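Local atomic coordinates of fibronectin type III domain-containing protein (Simiduia agarivorans, PDB entry 6P2K), a protein that probably hydrolyses xyloglucan or related beta-1,4-glucans as a glycoside hydrolase of family 74, this chain being its zinc-binding part of two seven-bladed beta-propellers. Residues 55-60 and 75-80; 97-102 and 131-136. All coordinates share one frame; numbering follows the deposited sequence.

Contact 1. Residues 55-60 and 75-80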
ATOM      1  N   LEU B  55      53.265 -22.317  -5.665  1.00 35.80           N
ATOM      2  CA  LEU B  55      54.156 -22.524  -4.536  1.00 36.06           C
ATOM      3  C   LEU B  55      53.936 -23.912  -3.941  1.00 37.00           C
ATOM      4  O   LEU B  55      52.891 -24.538  -4.136  1.00 36.96           O
ATOM      5  CB  LEU B  55      53.933 -21.454  -3.463  1.00 33.65           C
ATOM      6  CG  LEU B  55      54.068 -19.999  -3.905  1.00 29.76           C
ATOM      7  CD1 LEU B  55      53.260 -19.096  -2.997  1.00 28.59           C
ATOM      8  CD2 LEU B  55      55.530 -19.584  -3.905  1.00 33.68           C
ATOM      9  N   VAL B  56      54.947 -24.388  -3.209  1.00 36.38           N
ATOM     10  CA  VAL B  56      54.812 -25.664  -2.512  1.00 39.61           C
ATOM     11  C   VAL B  56      53.868 -25.524  -1.325  1.00 38.54           C
ATOM     12  O   VAL B  56      53.189 -26.485  -0.941  1.00 41.55           O
ATOM     13  CB  VAL B  56      56.196 -26.187  -2.084  1.00 42.79           C
ATOM     14  CG1 VAL B  56      56.100 -27.624  -1.587  1.00 46.64           C
ATOM     15  CG2 VAL B  56      57.176 -26.095  -3.246  1.00 42.35           C
ATOM     16  N   ASN B  57      53.801 -24.335  -0.730  1.00 34.91           N
ATOM     17  CA  ASN B  57      52.871 -24.040   0.349  1.00 37.46           C
ATOM     18  C   ASN B  57      52.332 -22.632   0.144  1.00 37.56           C
ATOM     19  O   ASN B  57      53.091 -21.712  -0.173  1.00 37.74           O
ATOM     20  CB  ASN B  57      53.541 -24.171   1.720  1.00 40.72           C
ATOM     21  CG  ASN B  57      52.645 -23.717   2.850  1.00 42.39           C
ATOM     22  OD1 ASN B  57      52.668 -22.553   3.247  1.00 39.08           O
ATOM     23  ND2 ASN B  57      51.841 -24.636   3.373  1.00 44.05           N
ATOM     24  N   ASN B  58      51.023 -22.468   0.321  1.00 39.28           N
ATOM     25  CA  ASN B  58      50.344 -21.244  -0.082  1.00 39.92           C
ATOM     26  C   ASN B  58      50.066 -20.287   1.072  1.00 40.65           C
ATOM     27  O   ASN B  58      49.433 -19.249   0.856  1.00 38.43           O
ATOM     28  CB  ASN B  58      49.037 -21.588  -0.802  1.00 42.72           C
ATOM     29  CG  ASN B  58      49.271 -22.062  -2.222  1.00 50.02           C
ATOM     30  OD1 ASN B  58      50.219 -21.635  -2.883  1.00 51.76           O
ATOM     31  ND2 ASN B  58      48.412 -22.951  -2.697  1.00 54.27           N
ATOM     32  N   ARG B  59      50.534 -20.596   2.280  1.00 37.25           N
ATOM     33  CA  ARG B  59      50.445 -19.660   3.401  1.00 37.16           C
ATOM     34  C   ARG B  59      51.656 -18.738   3.331  1.00 36.93           C
ATOM     35  O   ARG B  59      52.737 -19.056   3.831  1.00 41.54           O
ATOM     36  CB  ARG B  59      50.373 -20.407   4.725  1.00 38.33           C
ATOM     37  CG  ARG B  59      49.995 -19.539   5.917  1.00 38.22           C
ATOM     38  CD  ARG B  59      49.453 -20.378   7.063  1.00 41.48           C
ATOM     39  NE  ARG B  59      48.167 -20.989   6.734  1.00 45.87           N
ATOM     40  CZ  ARG B  59      46.987 -20.450   7.028  1.00 47.97           C
ATOM     41  NH1 ARG B  59      46.924 -19.286   7.657  1.00 46.56           N
ATOM     42  NH2 ARG B  59      45.867 -21.076   6.694  1.00 51.29           N
ATOM     43  N   VAL B  60      51.478 -17.580   2.695  1.00 31.69           N
ATOM     44  CA  VAL B  60      52.578 -16.664   2.412  1.00 32.95           C
ATOM     45  C   VAL B  60      52.667 -15.620   3.515  1.00 36.37           C
ATOM     46  O   VAL B  60      51.673 -14.963   3.845  1.00 34.96           O
ATOM     47  CB  VAL B  60      52.394 -15.994   1.041  1.00 32.52           C
ATOM     48  CG1 VAL B  60      53.536 -15.026   0.771  1.00 26.87           C
ATOM     49  CG2 VAL B  60      52.307 -17.042  -0.053  1.00 32.26           C
ATOM     50  N   VAL B  75      59.773 -15.215  -1.755  1.00 39.04           N
ATOM     51  CA  VAL B  75      58.479 -15.438  -1.119  1.00 35.19           C
ATOM     52  C   VAL B  75      58.694 -16.346   0.082  1.00 36.94           C
ATOM     53  O   VAL B  75      59.131 -17.492  -0.072  1.00 37.50           O
ATOM     54  CB  VAL B  75      57.461 -16.066  -2.088  1.00 32.86           C
ATOM     55  CG1 VAL B  75      56.152 -16.352  -1.368  1.00 32.74           C
ATOM     56  CG2 VAL B  75      57.232 -15.161  -3.288  1.00 31.74           C
ATOM     57  N   GLY B  76      58.381 -15.840   1.277  1.00 37.96           N
ATOM     58  CA  GLY B  76      58.483 -16.616   2.491  1.00 37.13           C
ATOM     59  C   GLY B  76      57.148 -17.233   2.851  1.00 36.40           C
ATOM     60  O   GLY B  76      56.143 -16.530   2.980  1.00 34.18           O
ATOM     61  N   THR B  77      57.140 -18.556   3.000  1.00 37.89           N
ATOM     62  CA  THR B  77      55.931 -19.309   3.312  1.00 38.00           C
ATOM     63  C   THR B  77      56.137 -20.134   4.578  1.00 40.09           C
ATOM     64  O   THR B  77      57.219 -20.165   5.169  1.00 42.95           O
ATOM     65  CB  THR B  77      55.527 -20.230   2.156  1.00 33.52           C
ATOM     66  OG1 THR B  77      56.440 -21.331   2.077  1.00 34.27           O
ATOM     67  CG2 THR B  77      55.528 -19.477   0.841  1.00 31.45           C
ATOM     68  N   LEU B  78      55.064 -20.818   4.980  1.00 37.68           N
ATOM     69  CA  LEU B  78      55.112 -21.658   6.170  1.00 37.33           C
ATOM     70  C   LEU B  78      56.083 -22.817   6.000  1.00 42.22           C
ATOM     71  O   LEU B  78      56.605 -23.338   6.993  1.00 44.42           O
ATOM     72  CB  LEU B  78      53.708 -22.172   6.492  1.00 36.18           C
ATOM     73  CG  LEU B  78      53.496 -23.000   7.761  1.00 38.01           C
ATOM     74  CD1 LEU B  78      53.876 -22.202   9.001  1.00 38.55           C
ATOM     75  CD2 LEU B  78      52.054 -23.483   7.848  1.00 37.62           C
ATOM     76  N   TYR B  79      56.347 -23.233   4.760  1.00 42.15           N
ATOM     77  CA  TYR B  79      57.272 -24.328   4.499  1.00 42.36           C
ATOM     78  C   TYR B  79      58.630 -23.856   3.994  1.00 43.26           C
ATOM     79  O   TYR B  79      59.482 -24.691   3.671  1.00 41.53           O
ATOM     80  CB  TYR B  79      56.665 -25.320   3.503  1.00 41.87           C
ATOM     81  CG  TYR B  79      57.313 -26.690   3.559  1.00 41.31           C
ATOM     82  CD1 TYR B  79      57.185 -27.493   4.684  1.00 42.91           C
ATOM     83  CD2 TYR B  79      58.065 -27.172   2.495  1.00 47.24           C
ATOM     84  CE1 TYR B  79      57.780 -28.744   4.747  1.00 50.42           C
ATOM     85  CE2 TYR B  79      58.666 -28.425   2.549  1.00 50.90           C
ATOM     86  CZ  TYR B  79      58.519 -29.205   3.678  1.00 50.13           C
ATOM     87  OH  TYR B  79      59.108 -30.449   3.741  1.00 54.65           O
ATOM     88  N   GLY B  80      58.863 -22.552   3.917  1.00 42.83           N
ATOM     89  CA  GLY B  80      60.181 -22.048   3.606  1.00 43.91           C
ATOM     90  C   GLY B  80      60.169 -21.048   2.473  1.00 43.43           C
ATOM     91  O   GLY B  80      59.141 -20.747   1.869  1.00 41.06           O
TER
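Two valines and a leucine supply the apolar part of this buried contact: Val60 CG1 meets Val75 CG1 at 3.6 Å, and Leu55 CD2 reaches the same Val75 methyl at 4.2 Å. Thr77 CG2 rests on Asn57 O, 3.5 Å away. CB of Asn57 packs on CB of Tyr79.

The polar grip centres on the amide of Leu78. Its N donates to Arg59 O (3.1 Å), nearly in line with the C=O bond, and weakly to Asn57 OD1. With CG anti to its own N (chi1 173°), Asn57 carries OD1 forward along the chain to accept from Arg59 N at 3.1 Å from above the carbonyl plane, an Asx turn. Thr77 OG1 accepts from Tyr79 N in an ST turn and donates to Gly80 O (2.8 Å), which also takes Thr77 N.

Arg59 lies alongside Leu78, then binds Gln713 and Asp124, a zinc ligand, placing it in the second shell of that metal. Val60 and Thr77 form an antiparallel non-hydrogen-bonded pair (CA to CA 4.4 Å), so strand 60-66 begins beside strand 72-77. This is an inter-blade connection of a beta-propeller, entering its new strand against a two-residue beta hairpin with a type I turn.

Contact 2. Residues 97-102 and 131-136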
ATOM      1  N   THR B  97      66.033 -23.629   3.385  1.00 49.66           N
ATOM      2  CA  THR B  97      64.921 -23.168   4.202  1.00 52.79           C
ATOM      3  C   THR B  97      63.733 -24.121   4.176  1.00 51.82           C
ATOM      4  O   THR B  97      62.643 -23.745   4.620  1.00 51.54           O
ATOM      5  CB  THR B  97      64.480 -21.773   3.753  1.00 53.97           C
ATOM      6  OG1 THR B  97      63.879 -21.848   2.452  1.00 51.99           O
ATOM      7  CG2 THR B  97      65.672 -20.829   3.702  1.00 57.41           C
ATOM      8  N   GLU B  98      63.913 -25.336   3.660  1.00 51.84           N
ATOM      9  CA  GLU B  98      62.830 -26.311   3.639  1.00 54.31           C
ATOM     10  C   GLU B  98      62.337 -26.578   5.053  1.00 52.66           C
ATOM     11  O   GLU B  98      63.137 -26.770   5.972  1.00 55.61           O
ATOM     12  CB  GLU B  98      63.296 -27.615   2.989  1.00 60.15           C
ATOM     13  CG  GLU B  98      63.517 -27.498   1.490  1.00 65.27           C
ATOM     14  CD  GLU B  98      63.321 -28.811   0.753  1.00 72.49           C
ATOM     15  OE1 GLU B  98      64.099 -29.105  -0.183  1.00 74.88           O
ATOM     16  OE2 GLU B  98      62.381 -29.548   1.112  1.00 73.93           O
ATOM     17  N   ASN B  99      61.014 -26.583   5.226  1.00 46.55           N
ATOM     18  CA  ASN B  99      60.370 -26.801   6.521  1.00 47.08           C
ATOM     19  C   ASN B  99      60.695 -25.692   7.520  1.00 49.06           C
ATOM     20  O   ASN B  99      60.642 -25.914   8.734  1.00 48.49           O
ATOM     21  CB  ASN B  99      60.747 -28.174   7.100  1.00 54.23           C
ATOM     22  CG  ASN B  99      59.651 -28.770   7.965  1.00 55.11           C
ATOM     23  OD1 ASN B  99      58.690 -28.092   8.325  1.00 54.31           O
ATOM     24  ND2 ASN B  99      59.794 -30.046   8.304  1.00 56.41           N
ATOM     25  N   LYS B 100      61.022 -24.492   7.034  1.00 50.02           N
ATOM     26  CA  LYS B 100      61.404 -23.360   7.877  1.00 51.63           C
ATOM     27  C   LYS B 100      60.523 -22.165   7.533  1.00 45.45           C
ATOM     28  O   LYS B 100      60.736 -21.514   6.509  1.00 43.95           O
ATOM     29  CB  LYS B 100      62.878 -23.004   7.682  1.00 57.39           C
ATOM     30  CG  LYS B 100      63.866 -24.066   8.132  1.00 65.24           C
ATOM     31  CD  LYS B 100      63.699 -24.390   9.604  1.00 71.31           C
ATOM     32  CE  LYS B 100      64.119 -23.211  10.468  1.00 75.04           C
ATOM     33  NZ  LYS B 100      64.494 -23.628  11.849  1.00 78.69           N
ATOM     34  N   SER B 101      59.553 -21.858   8.390  1.00 43.99           N
ATOM     35  CA  SER B 101      58.652 -20.737   8.133  1.00 44.27           C
ATOM     36  C   SER B 101      59.408 -19.415   8.167  1.00 45.43           C
ATOM     37  O   SER B 101      60.077 -19.097   9.155  1.00 46.22           O
ATOM     38  CB  SER B 101      57.522 -20.723   9.162  1.00 44.49           C
ATOM     39  OG  SER B 101      56.537 -19.767   8.818  1.00 41.85           O
ATOM     40  N   ILE B 102      59.281 -18.633   7.095  1.00 44.51           N
ATOM     41  CA  ILE B 102      60.002 -17.376   6.931  1.00 44.08           C
ATOM     42  C   ILE B 102      59.001 -16.256   6.697  1.00 45.06           C
ATOM     43  O   ILE B 102      58.097 -16.387   5.862  1.00 43.11           O
ATOM     44  CB  ILE B 102      61.014 -17.460   5.775  1.00 42.08           C
ATOM     45  CG1 ILE B 102      62.075 -18.501   6.097  1.00 45.72           C
ATOM     46  CG2 ILE B 102      61.676 -16.119   5.513  1.00 39.68           C
ATOM     47  CD1 ILE B 102      62.861 -18.888   4.912  1.00 48.04           C
ATOM     48  N   PHE B 131      53.632 -28.414   9.921  1.00 48.83           N
ATOM     49  CA  PHE B 131      54.662 -29.273   9.348  1.00 47.13           C
ATOM     50  C   PHE B 131      55.709 -29.695  10.377  1.00 53.48           C
ATOM     51  O   PHE B 131      56.839 -30.032  10.007  1.00 54.18           O
ATOM     52  CB  PHE B 131      55.345 -28.586   8.164  1.00 45.57           C
ATOM     53  CG  PHE B 131      54.424 -28.278   7.017  1.00 43.37           C
ATOM     54  CD1 PHE B 131      54.103 -29.252   6.084  1.00 43.68           C
ATOM     55  CD2 PHE B 131      53.901 -27.005   6.855  1.00 41.18           C
ATOM     56  CE1 PHE B 131      53.267 -28.967   5.020  1.00 41.90           C
ATOM     57  CE2 PHE B 131      53.063 -26.712   5.794  1.00 46.35           C
ATOM     58  CZ  PHE B 131      52.745 -27.695   4.874  1.00 39.77           C
ATOM     59  N   GLY B 132      55.362 -29.668  11.663  1.00 50.85           N
ATOM     60  CA  GLY B 132      56.221 -30.183  12.708  1.00 53.68           C
ATOM     61  C   GLY B 132      57.097 -29.159  13.399  1.00 55.63           C
ATOM     62  O   GLY B 132      57.797 -29.518  14.354  1.00 59.34           O
ATOM     63  N   GLU B 133      57.093 -27.908  12.953  1.00 52.61           N
ATOM     64  CA  GLU B 133      57.891 -26.889  13.616  1.00 54.97           C
ATOM     65  C   GLU B 133      57.276 -26.520  14.964  1.00 56.90           C
ATOM     66  O   GLU B 133      56.109 -26.805  15.247  1.00 60.07           O
ATOM     67  CB  GLU B 133      58.015 -25.640  12.738  1.00 54.71           C
ATOM     68  CG  GLU B 133      59.092 -25.722  11.665  1.00 55.90           C
ATOM     69  CD  GLU B 133      59.364 -24.378  11.008  1.00 54.93           C
ATOM     70  OE1 GLU B 133      58.662 -24.033  10.033  1.00 52.76           O
ATOM     71  OE2 GLU B 133      60.284 -23.667  11.466  1.00 55.90           O
ATOM     72  N   THR B 134      58.085 -25.882  15.807  1.00 57.81           N
ATOM     73  CA  THR B 134      57.625 -25.372  17.090  1.00 59.27           C
ATOM     74  C   THR B 134      57.979 -23.896  17.203  1.00 57.43           C
ATOM     75  O   THR B 134      58.995 -23.441  16.669  1.00 55.94           O
ATOM     76  CB  THR B 134      58.239 -26.139  18.280  1.00 62.86           C
ATOM     77  OG1 THR B 134      59.637 -25.841  18.385  1.00 64.57           O
ATOM     78  CG2 THR B 134      58.054 -27.640  18.112  1.00 64.57           C
ATOM     79  N   ALA B 135      57.119 -23.149  17.899  1.00 55.99           N
ATOM     80  CA  ALA B 135      57.407 -21.741  18.150  1.00 54.76           C
ATOM     81  C   ALA B 135      58.677 -21.584  18.973  1.00 57.08           C
ATOM     82  O   ALA B 135      59.521 -20.731  18.675  1.00 55.89           O
ATOM     83  CB  ALA B 135      56.222 -21.077  18.851  1.00 54.52           C
ATOM     84  N   ALA B 136      58.834 -22.406  20.007  1.00 59.91           N
ATOM     85  CA  ALA B 136      60.042 -22.364  20.818  1.00 64.31           C
ATOM     86  C   ALA B 136      61.227 -22.913  20.034  1.00 67.56           C
ATOM     87  O   ALA B 136      61.105 -23.890  19.288  1.00 66.75           O
ATOM     88  CB  ALA B 136      59.846 -23.162  22.107  1.00 66.60           C
TER
HETATM   89  O   HOH W   1      60.990 -21.020  10.995  1.00 45.56           O
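Glu133 reaching across to the backbone of Ser101 makes this a partly buried polar contact between two loops. Residues 97-102 lead from strand 92-93, the last of one propeller blade, into strand 102-108, the first of the next, while 131-136 belong to the long excursion between strands 114-119 and 139-144 of that next blade.

The carboxylate of Glu133 carries most of the interaction. Its OE1 accepts from Ser101 N at 2.9 Å, using the syn lone pair, with an N-H...O angle of 146°. The side chain runs out extended beyond CG (chi2 -169°), which takes the carboxylate across to the turn. A water donates to both Glu133 OE2 and Ser101 O, at 2.8 Å from each, so that the carboxylate holds Ser101 at its amide directly and at its carbonyl through solvent. OE2 also forms a salt bridge with Arg164, whereas Lys100 NZ, 4.2 Å from Glu133 OE2, is too far for a salt bridge and can act only as a nearby opposite charge.

Residues 97-100 form a type II beta turn, with Asn99 at its third position at positive phi. The Asn99 side chain leans over CB and the carbonyl of Phe131, its amide plane 89° from that of the ring. Phe131 itself continues into an aromatic cluster with Tyr79 and Tyr712.

Were Glu133 replaced by an alanine, Ser101 N would probably lose its carboxylate acceptor, Arg164 this salt bridge, and the bridging water one of its two acceptors.

One carboxylate thus serves a backbone amide, a water and an arginine, and the positive charge of Arg164, with Lys100 at longer range, is likely to keep it ionised as it pins the excursion to the inter-blade turn.

How the contacts relate
From the N terminus, the chain leaves strand 50-51 of one blade, and contact 1 closes the loop from 55-60 to the hairpin turn after strand 72-77 within the next blade. The chain then finishes that blade at strand 92-93, and contact 2 closes a second, longer loop from 97-102 to 131-136. The two closures lie in series, neither nesting nor crossing, yet they touch. Tyr79 O and Asn99 N, 2.9 Å apart, probably form a hydrogen bond, as probably do Thr77 O and Ile102 N, while Asn57 packs on the Phe131 ring. These bonds tie the 60-93 blade to the 102-155 blade, while 55-60 enters from the blade before, with zinc ligand Asp124 inside the second loop.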